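Local coordinates for protein muconate lactonizing enzyme (Corynebacterium glutamicum, PDB 3I4K) that belongs to the enolase superfamily, joining a mandelate racemase/muconate lactonizing enzyme-type N-terminal domain to a TIM-barrel-like domain that holds a magnesium ion, at residues 38-43 against 48-53; 11-16 against 72-77; 147-152 against 184-189. All coordinates share one frame; numbering follows the deposited sequence.

Contact 1 of 3, residues 38-43 against 48-53; sequences LVSVHL and IGYGEG
I48 packs on H42 at the turn end of an antiparallel beta hairpin, the second and third strands of the sheet in the N-terminal domain. With CG1 beside its own backbone N (chi1 -55°), I48 brings CD1 to the edge of the imidazole, in the ring plane and 3.5 Å from ND1 of H42; its CG2 reaches CE1 of the same ring at 3.5 Å. G49 follows as a hydrogen-bonded pair with V41: G49 N to V41 O and V41 N to G49 O are both 2.8 Å. Y50 turns back to the face of I48 and sets its ring obliquely against S40, CE1 lying 3.4 Å from CB of S40, while the ring's CD1 stays 4.2 Å from CG of L38. G51 closes a second hydrogen-bonded pair, taking V39 N onto its O at 2.7 Å, with the donor nearly in line with the C=O bond. Both glycines lie opposite valines, and V39 and V41 turn to the other face of the sheet, where A109 and A113 of helix 104-121 cover them. E52 brings the strand to the barrel domain: its OE1 accepts from G307 N, and its OE2 is hydrogen-bonded to G310 N and to Y340 OH, while its CG lies 4.5 Å from CD1 of L38.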
ATOM      1  N   LEU A  38      18.865  11.258  14.641  1.00 50.22           N
ATOM      2  CA  LEU A  38      19.356  10.027  14.033  1.00 49.59           C
ATOM      3  C   LEU A  38      19.026   8.879  14.972  1.00 49.44           C
ATOM      4  O   LEU A  38      19.578   8.780  16.064  1.00 51.57           O
ATOM      5  CB  LEU A  38      20.868  10.113  13.806  1.00 51.42           C
ATOM      6  CG  LEU A  38      21.541   8.951  13.068  1.00 52.73           C
ATOM      7  CD1 LEU A  38      21.046   8.871  11.626  1.00 52.57           C
ATOM      8  CD2 LEU A  38      23.049   9.167  13.086  1.00 53.66           C
ATOM      9  N   VAL A  39      18.103   8.025  14.555  1.00 47.89           N
ATOM     10  CA  VAL A  39      17.689   6.892  15.369  1.00 47.88           C
ATOM     11  C   VAL A  39      18.319   5.621  14.811  1.00 46.68           C
ATOM     12  O   VAL A  39      18.398   5.442  13.599  1.00 46.09           O
ATOM     13  CB  VAL A  39      16.141   6.747  15.373  1.00 47.99           C
ATOM     14  CG1 VAL A  39      15.723   5.591  16.263  1.00 49.38           C
ATOM     15  CG2 VAL A  39      15.499   8.040  15.861  1.00 49.54           C
ATOM     16  N   SER A  40      18.776   4.745  15.695  1.00 46.24           N
ATOM     17  CA  SER A  40      19.396   3.504  15.256  1.00 46.06           C
ATOM     18  C   SER A  40      18.796   2.299  15.951  1.00 47.15           C
ATOM     19  O   SER A  40      18.499   2.338  17.148  1.00 47.39           O
ATOM     20  CB  SER A  40      20.904   3.533  15.522  1.00 46.23           C
ATOM     21  OG  SER A  40      21.173   3.662  16.906  1.00 47.10           O
ATOM     22  N   VAL A  41      18.615   1.232  15.181  1.00 47.02           N
ATOM     23  CA  VAL A  41      18.081  -0.014  15.695  1.00 48.72           C
ATOM     24  C   VAL A  41      19.217  -1.036  15.638  1.00 50.32           C
ATOM     25  O   VAL A  41      19.768  -1.324  14.570  1.00 49.74           O
ATOM     26  CB  VAL A  41      16.865  -0.487  14.862  1.00 48.64           C
ATOM     27  CG1 VAL A  41      16.443  -1.891  15.279  1.00 48.35           C
ATOM     28  CG2 VAL A  41      15.702   0.471  15.088  1.00 48.13           C
ATOM     29  N   HIS A  42      19.569  -1.557  16.810  1.00 52.78           N
ATOM     30  CA  HIS A  42      20.656  -2.519  16.961  1.00 54.51           C
ATOM     31  C   HIS A  42      20.123  -3.937  17.085  1.00 54.72           C
ATOM     32  O   HIS A  42      19.394  -4.263  18.024  1.00 54.30           O
ATOM     33  CB  HIS A  42      21.472  -2.153  18.201  1.00 56.41           C
ATOM     34  CG  HIS A  42      21.974  -0.744  18.191  1.00 58.62           C
ATOM     35  ND1 HIS A  42      23.109  -0.361  17.507  1.00 59.84           N
ATOM     36  CD2 HIS A  42      21.470   0.386  18.741  1.00 58.95           C
ATOM     37  CE1 HIS A  42      23.282   0.942  17.637  1.00 60.16           C
ATOM     38  NE2 HIS A  42      22.300   1.419  18.381  1.00 59.48           N
ATOM     39  N   LEU A  43      20.498  -4.775  16.127  1.00 56.44           N
ATOM     40  CA  LEU A  43      20.050  -6.158  16.100  1.00 59.37           C
ATOM     41  C   LEU A  43      21.063  -7.139  16.686  1.00 60.87           C
ATOM     42  O   LEU A  43      22.275  -6.947  16.577  1.00 62.11           O
ATOM     43  CB  LEU A  43      19.714  -6.571  14.664  1.00 59.07           C
ATOM     44  CG  LEU A  43      18.608  -5.807  13.931  1.00 58.91           C
ATOM     45  CD1 LEU A  43      18.392  -6.430  12.562  1.00 58.79           C
ATOM     46  CD2 LEU A  43      17.321  -5.853  14.739  1.00 57.13           C
ATOM     47  N   ILE A  48      23.244  -2.714  12.422  1.00 54.62           N
ATOM     48  CA  ILE A  48      22.653  -1.473  12.923  1.00 55.40           C
ATOM     49  C   ILE A  48      21.909  -0.723  11.811  1.00 54.66           C
ATOM     50  O   ILE A  48      22.504  -0.363  10.791  1.00 54.09           O
ATOM     51  CB  ILE A  48      23.743  -0.538  13.502  1.00 56.54           C
ATOM     52  CG1 ILE A  48      24.553  -1.278  14.569  1.00 57.59           C
ATOM     53  CG2 ILE A  48      23.105   0.700  14.116  1.00 57.77           C
ATOM     54  CD1 ILE A  48      25.661  -0.437  15.185  1.00 55.53           C
ATOM     55  N   GLY A  49      20.611  -0.494  12.014  1.00 54.66           N
ATOM     56  CA  GLY A  49      19.806   0.221  11.031  1.00 53.47           C
ATOM     57  C   GLY A  49      19.576   1.663  11.451  1.00 52.94           C
ATOM     58  O   GLY A  49      19.385   1.941  12.633  1.00 53.42           O
ATOM     59  N   TYR A  50      19.579   2.584  10.490  1.00 52.32           N
ATOM     60  CA  TYR A  50      19.400   4.000  10.800  1.00 53.10           C
ATOM     61  C   TYR A  50      18.172   4.661  10.183  1.00 52.19           C
ATOM     62  O   TYR A  50      17.783   4.358   9.051  1.00 50.48           O
ATOM     63  CB  TYR A  50      20.647   4.777  10.379  1.00 55.93           C
ATOM     64  CG  TYR A  50      21.883   4.385  11.146  1.00 60.35           C
ATOM     65  CD1 TYR A  50      22.060   4.784  12.470  1.00 61.73           C
ATOM     66  CD2 TYR A  50      22.864   3.584  10.561  1.00 61.91           C
ATOM     67  CE1 TYR A  50      23.180   4.398  13.193  1.00 63.24           C
ATOM     68  CE2 TYR A  50      23.988   3.189  11.276  1.00 63.76           C
ATOM     69  CZ  TYR A  50      24.142   3.600  12.592  1.00 64.31           C
ATOM     70  OH  TYR A  50      25.257   3.222  13.307  1.00 66.06           O
ATOM     71  N   GLY A  51      17.578   5.576  10.946  1.00 51.29           N
ATOM     72  CA  GLY A  51      16.405   6.309  10.501  1.00 50.18           C
ATOM     73  C   GLY A  51      16.470   7.725  11.040  1.00 49.60           C
ATOM     74  O   GLY A  51      17.112   7.963  12.065  1.00 49.22           O
ATOM     75  N   GLU A  52      15.807   8.666  10.367  1.00 47.45           N
ATOM     76  CA  GLU A  52      15.818  10.065  10.790  1.00 45.48           C
ATOM     77  C   GLU A  52      14.510  10.648  11.326  1.00 45.67           C
ATOM     78  O   GLU A  52      13.451  10.497  10.720  1.00 47.15           O
ATOM     79  CB  GLU A  52      16.295  10.957   9.638  1.00 43.33           C
ATOM     80  CG  GLU A  52      17.800  10.926   9.373  1.00 45.27           C
ATOM     81  CD  GLU A  52      18.222  11.919   8.309  1.00 44.85           C
ATOM     82  OE1 GLU A  52      17.460  12.870   8.048  1.00 48.94           O
ATOM     83  OE2 GLU A  52      19.319  11.767   7.740  1.00 46.53           O
ATOM     84  N   GLY A  53      14.602  11.317  12.473  1.00 44.48           N
ATOM     85  CA  GLY A  53      13.455  11.997  13.051  1.00 42.66           C
ATOM     86  C   GLY A  53      13.751  13.439  12.667  1.00 41.97           C
ATOM     87  O   GLY A  53      14.529  14.115  13.342  1.00 41.42           O
TER

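Contact 2 of 3, residues 11-16 against 72-77; sequences VESRIL and LVDGYL
S13 and D74 join the first strand of the N-terminal domain's antiparallel sheet to helix 66-81, which packs against it. The serine points at the helix, whereas the CB of D74 points neither at the strand nor away from it, and the carboxylate end comes nearer to meet the hydroxyl. S13 OG sits between its own backbone N and carbonyl carbon (chi1 62°), and from there it donates to OD1 of D74 at 2.6 Å. It arrives on the syn side of that oxygen, 26° out of the carboxylate plane. Beside this short bond the contact is thin: CB of S13 and CG1 of V73 stand 4.4 Å apart. K70, one turn earlier on the helix, reaches both sides: its NZ forms a salt bridge with D74 OD2 and a hydrogen bond with the carbonyl O of S13. Around D74 the helix widens into a pi-type turn at residues 73-77, L72 O accepting from both Y76 N and L77 N. On the strand, E12 and R14 point away from the helix and pair with each other: NH1 and NH2 of R14 approach end-on and from one side of the carboxylate plane of E12, both gripping its OE1, NH2 at 2.9 Å and NH1 at 3.2 Å.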
ATOM      1  N   VAL A  11      17.827   0.379  20.842  1.00 62.46           N
ATOM      2  CA  VAL A  11      17.482   1.457  19.922  1.00 61.95           C
ATOM      3  C   VAL A  11      17.972   2.757  20.548  1.00 60.48           C
ATOM      4  O   VAL A  11      17.595   3.086  21.672  1.00 60.26           O
ATOM      5  CB  VAL A  11      15.957   1.561  19.705  1.00 61.20           C
ATOM      6  CG1 VAL A  11      15.470   0.445  18.797  1.00 61.80           C
ATOM      7  CG2 VAL A  11      15.258   1.471  21.031  1.00 61.75           C
ATOM      8  N   GLU A  12      18.819   3.488  19.830  1.00 60.16           N
ATOM      9  CA  GLU A  12      19.355   4.749  20.333  1.00 59.94           C
ATOM     10  C   GLU A  12      18.922   5.906  19.447  1.00 58.97           C
ATOM     11  O   GLU A  12      18.639   5.716  18.268  1.00 58.77           O
ATOM     12  CB  GLU A  12      20.887   4.716  20.365  1.00 61.05           C
ATOM     13  CG  GLU A  12      21.503   3.557  21.135  1.00 63.29           C
ATOM     14  CD  GLU A  12      23.025   3.640  21.179  1.00 64.60           C
ATOM     15  OE1 GLU A  12      23.646   3.831  20.108  1.00 62.90           O
ATOM     16  OE2 GLU A  12      23.597   3.510  22.286  1.00 65.65           O
ATOM     17  N   SER A  13      18.886   7.108  20.017  1.00 58.34           N
ATOM     18  CA  SER A  13      18.502   8.302  19.270  1.00 58.22           C
ATOM     19  C   SER A  13      19.478   9.436  19.556  1.00 57.92           C
ATOM     20  O   SER A  13      19.707   9.794  20.713  1.00 58.33           O
ATOM     21  CB  SER A  13      17.079   8.737  19.642  1.00 57.32           C
ATOM     22  OG  SER A  13      16.978   9.085  21.013  1.00 56.04           O
ATOM     23  N   ARG A  14      20.051   9.997  18.498  1.00 57.07           N
ATOM     24  CA  ARG A  14      21.005  11.086  18.640  1.00 57.87           C
ATOM     25  C   ARG A  14      20.529  12.334  17.912  1.00 56.94           C
ATOM     26  O   ARG A  14      20.121  12.267  16.750  1.00 56.04           O
ATOM     27  CB  ARG A  14      22.371  10.690  18.066  1.00 60.74           C
ATOM     28  CG  ARG A  14      23.056   9.523  18.756  1.00 63.29           C
ATOM     29  CD  ARG A  14      24.385   9.197  18.075  1.00 65.35           C
ATOM     30  NE  ARG A  14      25.132   8.176  18.805  1.00 69.85           N
ATOM     31  CZ  ARG A  14      24.747   6.909  18.938  1.00 71.19           C
ATOM     32  NH1 ARG A  14      23.617   6.488  18.386  1.00 71.34           N
ATOM     33  NH2 ARG A  14      25.492   6.060  19.635  1.00 72.72           N
ATOM     34  N   ILE A  15      20.589  13.474  18.594  1.00 54.96           N
ATOM     35  CA  ILE A  15      20.193  14.728  17.977  1.00 53.82           C
ATOM     36  C   ILE A  15      21.419  15.295  17.275  1.00 53.72           C
ATOM     37  O   ILE A  15      22.461  15.496  17.899  1.00 55.67           O
ATOM     38  CB  ILE A  15      19.703  15.749  19.021  1.00 53.63           C
ATOM     39  CG1 ILE A  15      18.437  15.228  19.705  1.00 53.01           C
ATOM     40  CG2 ILE A  15      19.461  17.094  18.352  1.00 50.65           C
ATOM     41  CD1 ILE A  15      17.858  16.178  20.735  1.00 52.07           C
ATOM     42  N   LEU A  16      21.300  15.539  15.975  1.00 52.10           N
ATOM     43  CA  LEU A  16      22.409  16.080  15.209  1.00 51.55           C
ATOM     44  C   LEU A  16      22.088  17.459  14.657  1.00 52.44           C
ATOM     45  O   LEU A  16      21.028  17.669  14.057  1.00 51.73           O
ATOM     46  CB  LEU A  16      22.759  15.151  14.045  1.00 50.18           C
ATOM     47  CG  LEU A  16      22.996  13.676  14.363  1.00 49.07           C
ATOM     48  CD1 LEU A  16      23.549  13.008  13.122  1.00 49.89           C
ATOM     49  CD2 LEU A  16      23.958  13.522  15.535  1.00 47.99           C
ATOM     50  N   LEU A  72       9.657  11.092  22.620  1.00 40.97           N
ATOM     51  CA  LEU A  72       8.714  10.043  22.248  1.00 40.42           C
ATOM     52  C   LEU A  72       9.410   8.739  21.841  1.00 41.20           C
ATOM     53  O   LEU A  72       9.002   7.653  22.268  1.00 39.57           O
ATOM     54  CB  LEU A  72       7.782  10.543  21.132  1.00 38.74           C
ATOM     55  CG  LEU A  72       6.738  11.567  21.611  1.00 35.72           C
ATOM     56  CD1 LEU A  72       5.961  12.134  20.422  1.00 37.29           C
ATOM     57  CD2 LEU A  72       5.791  10.892  22.599  1.00 31.56           C
ATOM     58  N   VAL A  73      10.458   8.840  21.028  1.00 42.83           N
ATOM     59  CA  VAL A  73      11.195   7.652  20.605  1.00 45.24           C
ATOM     60  C   VAL A  73      11.807   6.971  21.830  1.00 47.25           C
ATOM     61  O   VAL A  73      11.579   5.783  22.068  1.00 48.10           O
ATOM     62  CB  VAL A  73      12.338   8.001  19.624  1.00 46.84           C
ATOM     63  CG1 VAL A  73      13.190   6.763  19.362  1.00 47.02           C
ATOM     64  CG2 VAL A  73      11.761   8.530  18.312  1.00 46.14           C
ATOM     65  N   ASP A  74      12.562   7.730  22.618  1.00 46.61           N
ATOM     66  CA  ASP A  74      13.200   7.177  23.807  1.00 47.95           C
ATOM     67  C   ASP A  74      12.232   6.649  24.857  1.00 47.39           C
ATOM     68  O   ASP A  74      12.300   5.484  25.243  1.00 48.54           O
ATOM     69  CB  ASP A  74      14.122   8.216  24.461  1.00 48.97           C
ATOM     70  CG  ASP A  74      15.360   8.502  23.634  1.00 49.33           C
ATOM     71  OD1 ASP A  74      15.672   7.696  22.731  1.00 49.64           O
ATOM     72  OD2 ASP A  74      16.031   9.523  23.892  1.00 52.45           O
ATOM     73  N   GLY A  75      11.318   7.499  25.305  1.00 46.58           N
ATOM     74  CA  GLY A  75      10.390   7.099  26.346  1.00 46.26           C
ATOM     75  C   GLY A  75       9.145   6.291  26.032  1.00 46.06           C
ATOM     76  O   GLY A  75       8.575   5.695  26.943  1.00 45.17           O
ATOM     77  N   TYR A  76       8.710   6.247  24.774  1.00 46.64           N
ATOM     78  CA  TYR A  76       7.490   5.502  24.462  1.00 45.83           C
ATOM     79  C   TYR A  76       7.546   4.521  23.297  1.00 45.70           C
ATOM     80  O   TYR A  76       7.058   3.401  23.413  1.00 46.46           O
ATOM     81  CB  TYR A  76       6.333   6.479  24.225  1.00 45.62           C
ATOM     82  CG  TYR A  76       6.106   7.449  25.356  1.00 43.54           C
ATOM     83  CD1 TYR A  76       6.826   8.640  25.434  1.00 44.73           C
ATOM     84  CD2 TYR A  76       5.188   7.167  26.366  1.00 43.48           C
ATOM     85  CE1 TYR A  76       6.634   9.526  26.495  1.00 42.19           C
ATOM     86  CE2 TYR A  76       4.994   8.042  27.425  1.00 43.26           C
ATOM     87  CZ  TYR A  76       5.721   9.219  27.481  1.00 42.08           C
ATOM     88  OH  TYR A  76       5.536  10.079  28.539  1.00 47.72           O
ATOM     89  N   LEU A  77       8.127   4.933  22.178  1.00 45.80           N
ATOM     90  CA  LEU A  77       8.199   4.074  21.001  1.00 45.82           C
ATOM     91  C   LEU A  77       9.238   2.953  21.083  1.00 46.72           C
ATOM     92  O   LEU A  77       8.911   1.775  20.936  1.00 46.90           O
ATOM     93  CB  LEU A  77       8.477   4.923  19.755  1.00 44.80           C
ATOM     94  CG  LEU A  77       7.534   6.103  19.493  1.00 44.58           C
ATOM     95  CD1 LEU A  77       7.940   6.784  18.202  1.00 44.19           C
ATOM     96  CD2 LEU A  77       6.093   5.620  19.411  1.00 44.70           C
TER

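Contact 3 of 3, residues 147-152 against 184-189; sequences LPLDVA and VAELAR
A152, whose methyl group meets L187, is anchored by its N, which donates to O of P148 at 2.9 Å; P148 is the N-cap of helix 149-163, and this bond belongs to the helix's first turn. No hydrogen bond crosses to residues 184-189, so the two barrel helices meet here through side-chain packing. L149 has the largest share. Its CG lies opposite the backbone N (chi1 173°), which extends the side chain toward the other helix and lets its two methyls divide the work. CD1 rests against the helix backbone at L187, 3.6 Å from N and also 3.6 Å from CB of that residue. CD2 turns to the partly exposed E186 instead, 3.3 Å from its OE1, the two side chains crossing at about a right angle. CB of A152 and CD1 of L187 are 3.3 Å apart, tighter than usual for two carbons. L187 also touches I156 of helix 149-163, L170 of strand 167-171 and L197 of strand 196-200. The contact therefore joins the start of one outer barrel helix to the later turns of the next, helix 177-189, on the outside of the parallel strands.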
ATOM      1  N   LEU A 147      14.382  34.287  -0.610  1.00 45.85           N
ATOM      2  CA  LEU A 147      15.577  35.043  -0.994  1.00 47.37           C
ATOM      3  C   LEU A 147      15.198  36.269  -1.803  1.00 46.51           C
ATOM      4  O   LEU A 147      14.175  36.280  -2.478  1.00 46.65           O
ATOM      5  CB  LEU A 147      16.489  34.195  -1.891  1.00 48.00           C
ATOM      6  CG  LEU A 147      17.135  32.900  -1.412  1.00 52.19           C
ATOM      7  CD1 LEU A 147      17.414  32.001  -2.609  1.00 51.85           C
ATOM      8  CD2 LEU A 147      18.415  33.219  -0.661  1.00 51.05           C
ATOM      9  N   PRO A 148      16.041  37.312  -1.764  1.00 47.44           N
ATOM     10  CA  PRO A 148      15.755  38.532  -2.527  1.00 47.46           C
ATOM     11  C   PRO A 148      15.762  38.184  -4.016  1.00 47.04           C
ATOM     12  O   PRO A 148      16.428  37.233  -4.427  1.00 48.64           O
ATOM     13  CB  PRO A 148      16.908  39.461  -2.136  1.00 46.47           C
ATOM     14  CG  PRO A 148      17.246  39.007  -0.735  1.00 47.91           C
ATOM     15  CD  PRO A 148      17.194  37.505  -0.863  1.00 46.91           C
ATOM     16  N   LEU A 149      15.035  38.954  -4.820  1.00 47.01           N
ATOM     17  CA  LEU A 149      14.946  38.702  -6.255  1.00 47.40           C
ATOM     18  C   LEU A 149      16.255  38.391  -6.977  1.00 49.89           C
ATOM     19  O   LEU A 149      16.350  37.400  -7.711  1.00 51.85           O
ATOM     20  CB  LEU A 149      14.286  39.887  -6.963  1.00 47.37           C
ATOM     21  CG  LEU A 149      14.319  39.777  -8.492  1.00 46.55           C
ATOM     22  CD1 LEU A 149      13.547  38.550  -8.939  1.00 46.07           C
ATOM     23  CD2 LEU A 149      13.728  41.033  -9.111  1.00 48.70           C
ATOM     24  N   ASP A 150      17.252  39.250  -6.784  1.00 48.67           N
ATOM     25  CA  ASP A 150      18.549  39.096  -7.432  1.00 49.49           C
ATOM     26  C   ASP A 150      19.283  37.833  -6.992  1.00 46.67           C
ATOM     27  O   ASP A 150      19.867  37.129  -7.813  1.00 44.71           O
ATOM     28  CB  ASP A 150      19.420  40.331  -7.146  1.00 53.04           C
ATOM     29  CG  ASP A 150      18.797  41.620  -7.659  1.00 56.80           C
ATOM     30  OD1 ASP A 150      17.626  41.902  -7.319  1.00 59.73           O
ATOM     31  OD2 ASP A 150      19.481  42.360  -8.397  1.00 60.75           O
ATOM     32  N   VAL A 151      19.263  37.563  -5.692  1.00 46.90           N
ATOM     33  CA  VAL A 151      19.924  36.382  -5.151  1.00 47.38           C
ATOM     34  C   VAL A 151      19.278  35.112  -5.715  1.00 47.31           C
ATOM     35  O   VAL A 151      19.966  34.163  -6.091  1.00 46.69           O
ATOM     36  CB  VAL A 151      19.821  36.351  -3.612  1.00 47.43           C
ATOM     37  CG1 VAL A 151      20.575  35.155  -3.065  1.00 48.65           C
ATOM     38  CG2 VAL A 151      20.366  37.639  -3.030  1.00 49.21           C
ATOM     39  N   ALA A 152      17.949  35.107  -5.772  1.00 47.52           N
ATOM     40  CA  ALA A 152      17.205  33.957  -6.281  1.00 47.36           C
ATOM     41  C   ALA A 152      17.544  33.668  -7.744  1.00 48.18           C
ATOM     42  O   ALA A 152      17.912  32.538  -8.091  1.00 46.29           O
ATOM     43  CB  ALA A 152      15.717  34.200  -6.130  1.00 43.76           C
ATOM     44  N   VAL A 184       8.328  37.105  -6.663  1.00 41.78           N
ATOM     45  CA  VAL A 184       8.198  35.858  -7.414  1.00 40.70           C
ATOM     46  C   VAL A 184       7.772  36.086  -8.866  1.00 41.90           C
ATOM     47  O   VAL A 184       8.312  35.458  -9.776  1.00 41.18           O
ATOM     48  CB  VAL A 184       7.191  34.899  -6.720  1.00 39.17           C
ATOM     49  CG1 VAL A 184       6.930  33.685  -7.592  1.00 39.26           C
ATOM     50  CG2 VAL A 184       7.752  34.455  -5.371  1.00 40.78           C
ATOM     51  N   ALA A 185       6.810  36.978  -9.084  1.00 42.22           N
ATOM     52  CA  ALA A 185       6.357  37.249 -10.441  1.00 44.38           C
ATOM     53  C   ALA A 185       7.536  37.724 -11.282  1.00 47.50           C
ATOM     54  O   ALA A 185       7.738  37.257 -12.405  1.00 49.16           O
ATOM     55  CB  ALA A 185       5.258  38.305 -10.432  1.00 41.10           C
ATOM     56  N   GLU A 186       8.316  38.652 -10.728  1.00 50.85           N
ATOM     57  CA  GLU A 186       9.475  39.209 -11.423  1.00 53.42           C
ATOM     58  C   GLU A 186      10.521  38.147 -11.702  1.00 53.24           C
ATOM     59  O   GLU A 186      11.146  38.136 -12.761  1.00 54.79           O
ATOM     60  CB  GLU A 186      10.095  40.355 -10.604  1.00 55.67           C
ATOM     61  CG  GLU A 186       9.339  41.683 -10.724  1.00 60.71           C
ATOM     62  CD  GLU A 186       9.925  42.798  -9.854  1.00 63.47           C
ATOM     63  OE1 GLU A 186      11.159  43.003  -9.881  1.00 64.07           O
ATOM     64  OE2 GLU A 186       9.142  43.479  -9.151  1.00 65.17           O
ATOM     65  N   LEU A 187      10.714  37.249 -10.748  1.00 52.24           N
ATOM     66  CA  LEU A 187      11.683  36.186 -10.931  1.00 51.82           C
ATOM     67  C   LEU A 187      11.199  35.245 -12.024  1.00 53.17           C
ATOM     68  O   LEU A 187      12.005  34.650 -12.742  1.00 52.00           O
ATOM     69  CB  LEU A 187      11.873  35.423  -9.619  1.00 52.23           C
ATOM     70  CG  LEU A 187      12.718  34.154  -9.660  1.00 51.23           C
ATOM     71  CD1 LEU A 187      13.232  33.863  -8.267  1.00 55.20           C
ATOM     72  CD2 LEU A 187      11.891  32.991 -10.182  1.00 52.19           C
ATOM     73  N   ALA A 188       9.879  35.123 -12.145  1.00 53.82           N
ATOM     74  CA  ALA A 188       9.269  34.251 -13.141  1.00 56.04           C
ATOM     75  C   ALA A 188       9.448  34.801 -14.549  1.00 58.29           C
ATOM     76  O   ALA A 188       9.567  34.041 -15.509  1.00 57.89           O
ATOM     77  CB  ALA A 188       7.788  34.064 -12.837  1.00 55.14           C
ATOM     78  N   ARG A 189       9.465  36.121 -14.676  1.00 61.27           N
ATOM     79  CA  ARG A 189       9.639  36.736 -15.983  1.00 64.71           C
ATOM     80  C   ARG A 189      11.060  36.564 -16.487  1.00 64.79           C
ATOM     81  O   ARG A 189      11.314  36.663 -17.685  1.00 64.45           O
ATOM     82  CB  ARG A 189       9.288  38.220 -15.925  1.00 67.65           C
ATOM     83  CG  ARG A 189       7.801  38.472 -15.796  1.00 72.17           C
ATOM     84  CD  ARG A 189       7.482  39.947 -15.644  1.00 74.81           C
ATOM     85  NE  ARG A 189       6.060  40.152 -15.377  1.00 77.69           N
ATOM     86  CZ  ARG A 189       5.395  39.572 -14.381  1.00 78.54           C
ATOM     87  NH1 ARG A 189       6.021  38.744 -13.556  1.00 78.58           N
ATOM     88  NH2 ARG A 189       4.103  39.823 -14.205  1.00 79.45           N
TER

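Contacts 1 and 2 share the three-stranded antiparallel sheet of the N-terminal domain, their centres 9 Å apart. Strand 30-43 is the middle strand: L38 N and S40 N probably hydrogen-bond to R14 O and E12 O, so the hairpin of contact 1 is bound directly to the strand that contact 2 fastens to helix 66-81. Along the chain, the hairpin falls between the two halves of contact 2. Contact 3 comes later, in the barrel domain across the chain's centre, its centre about 40 Å from contact 1 and 41 Å from contact 2. The contacts thus lie in both domains of this enolase-superfamily architecture; the barrel also carries the magnesium ligands D200, E226 and D251.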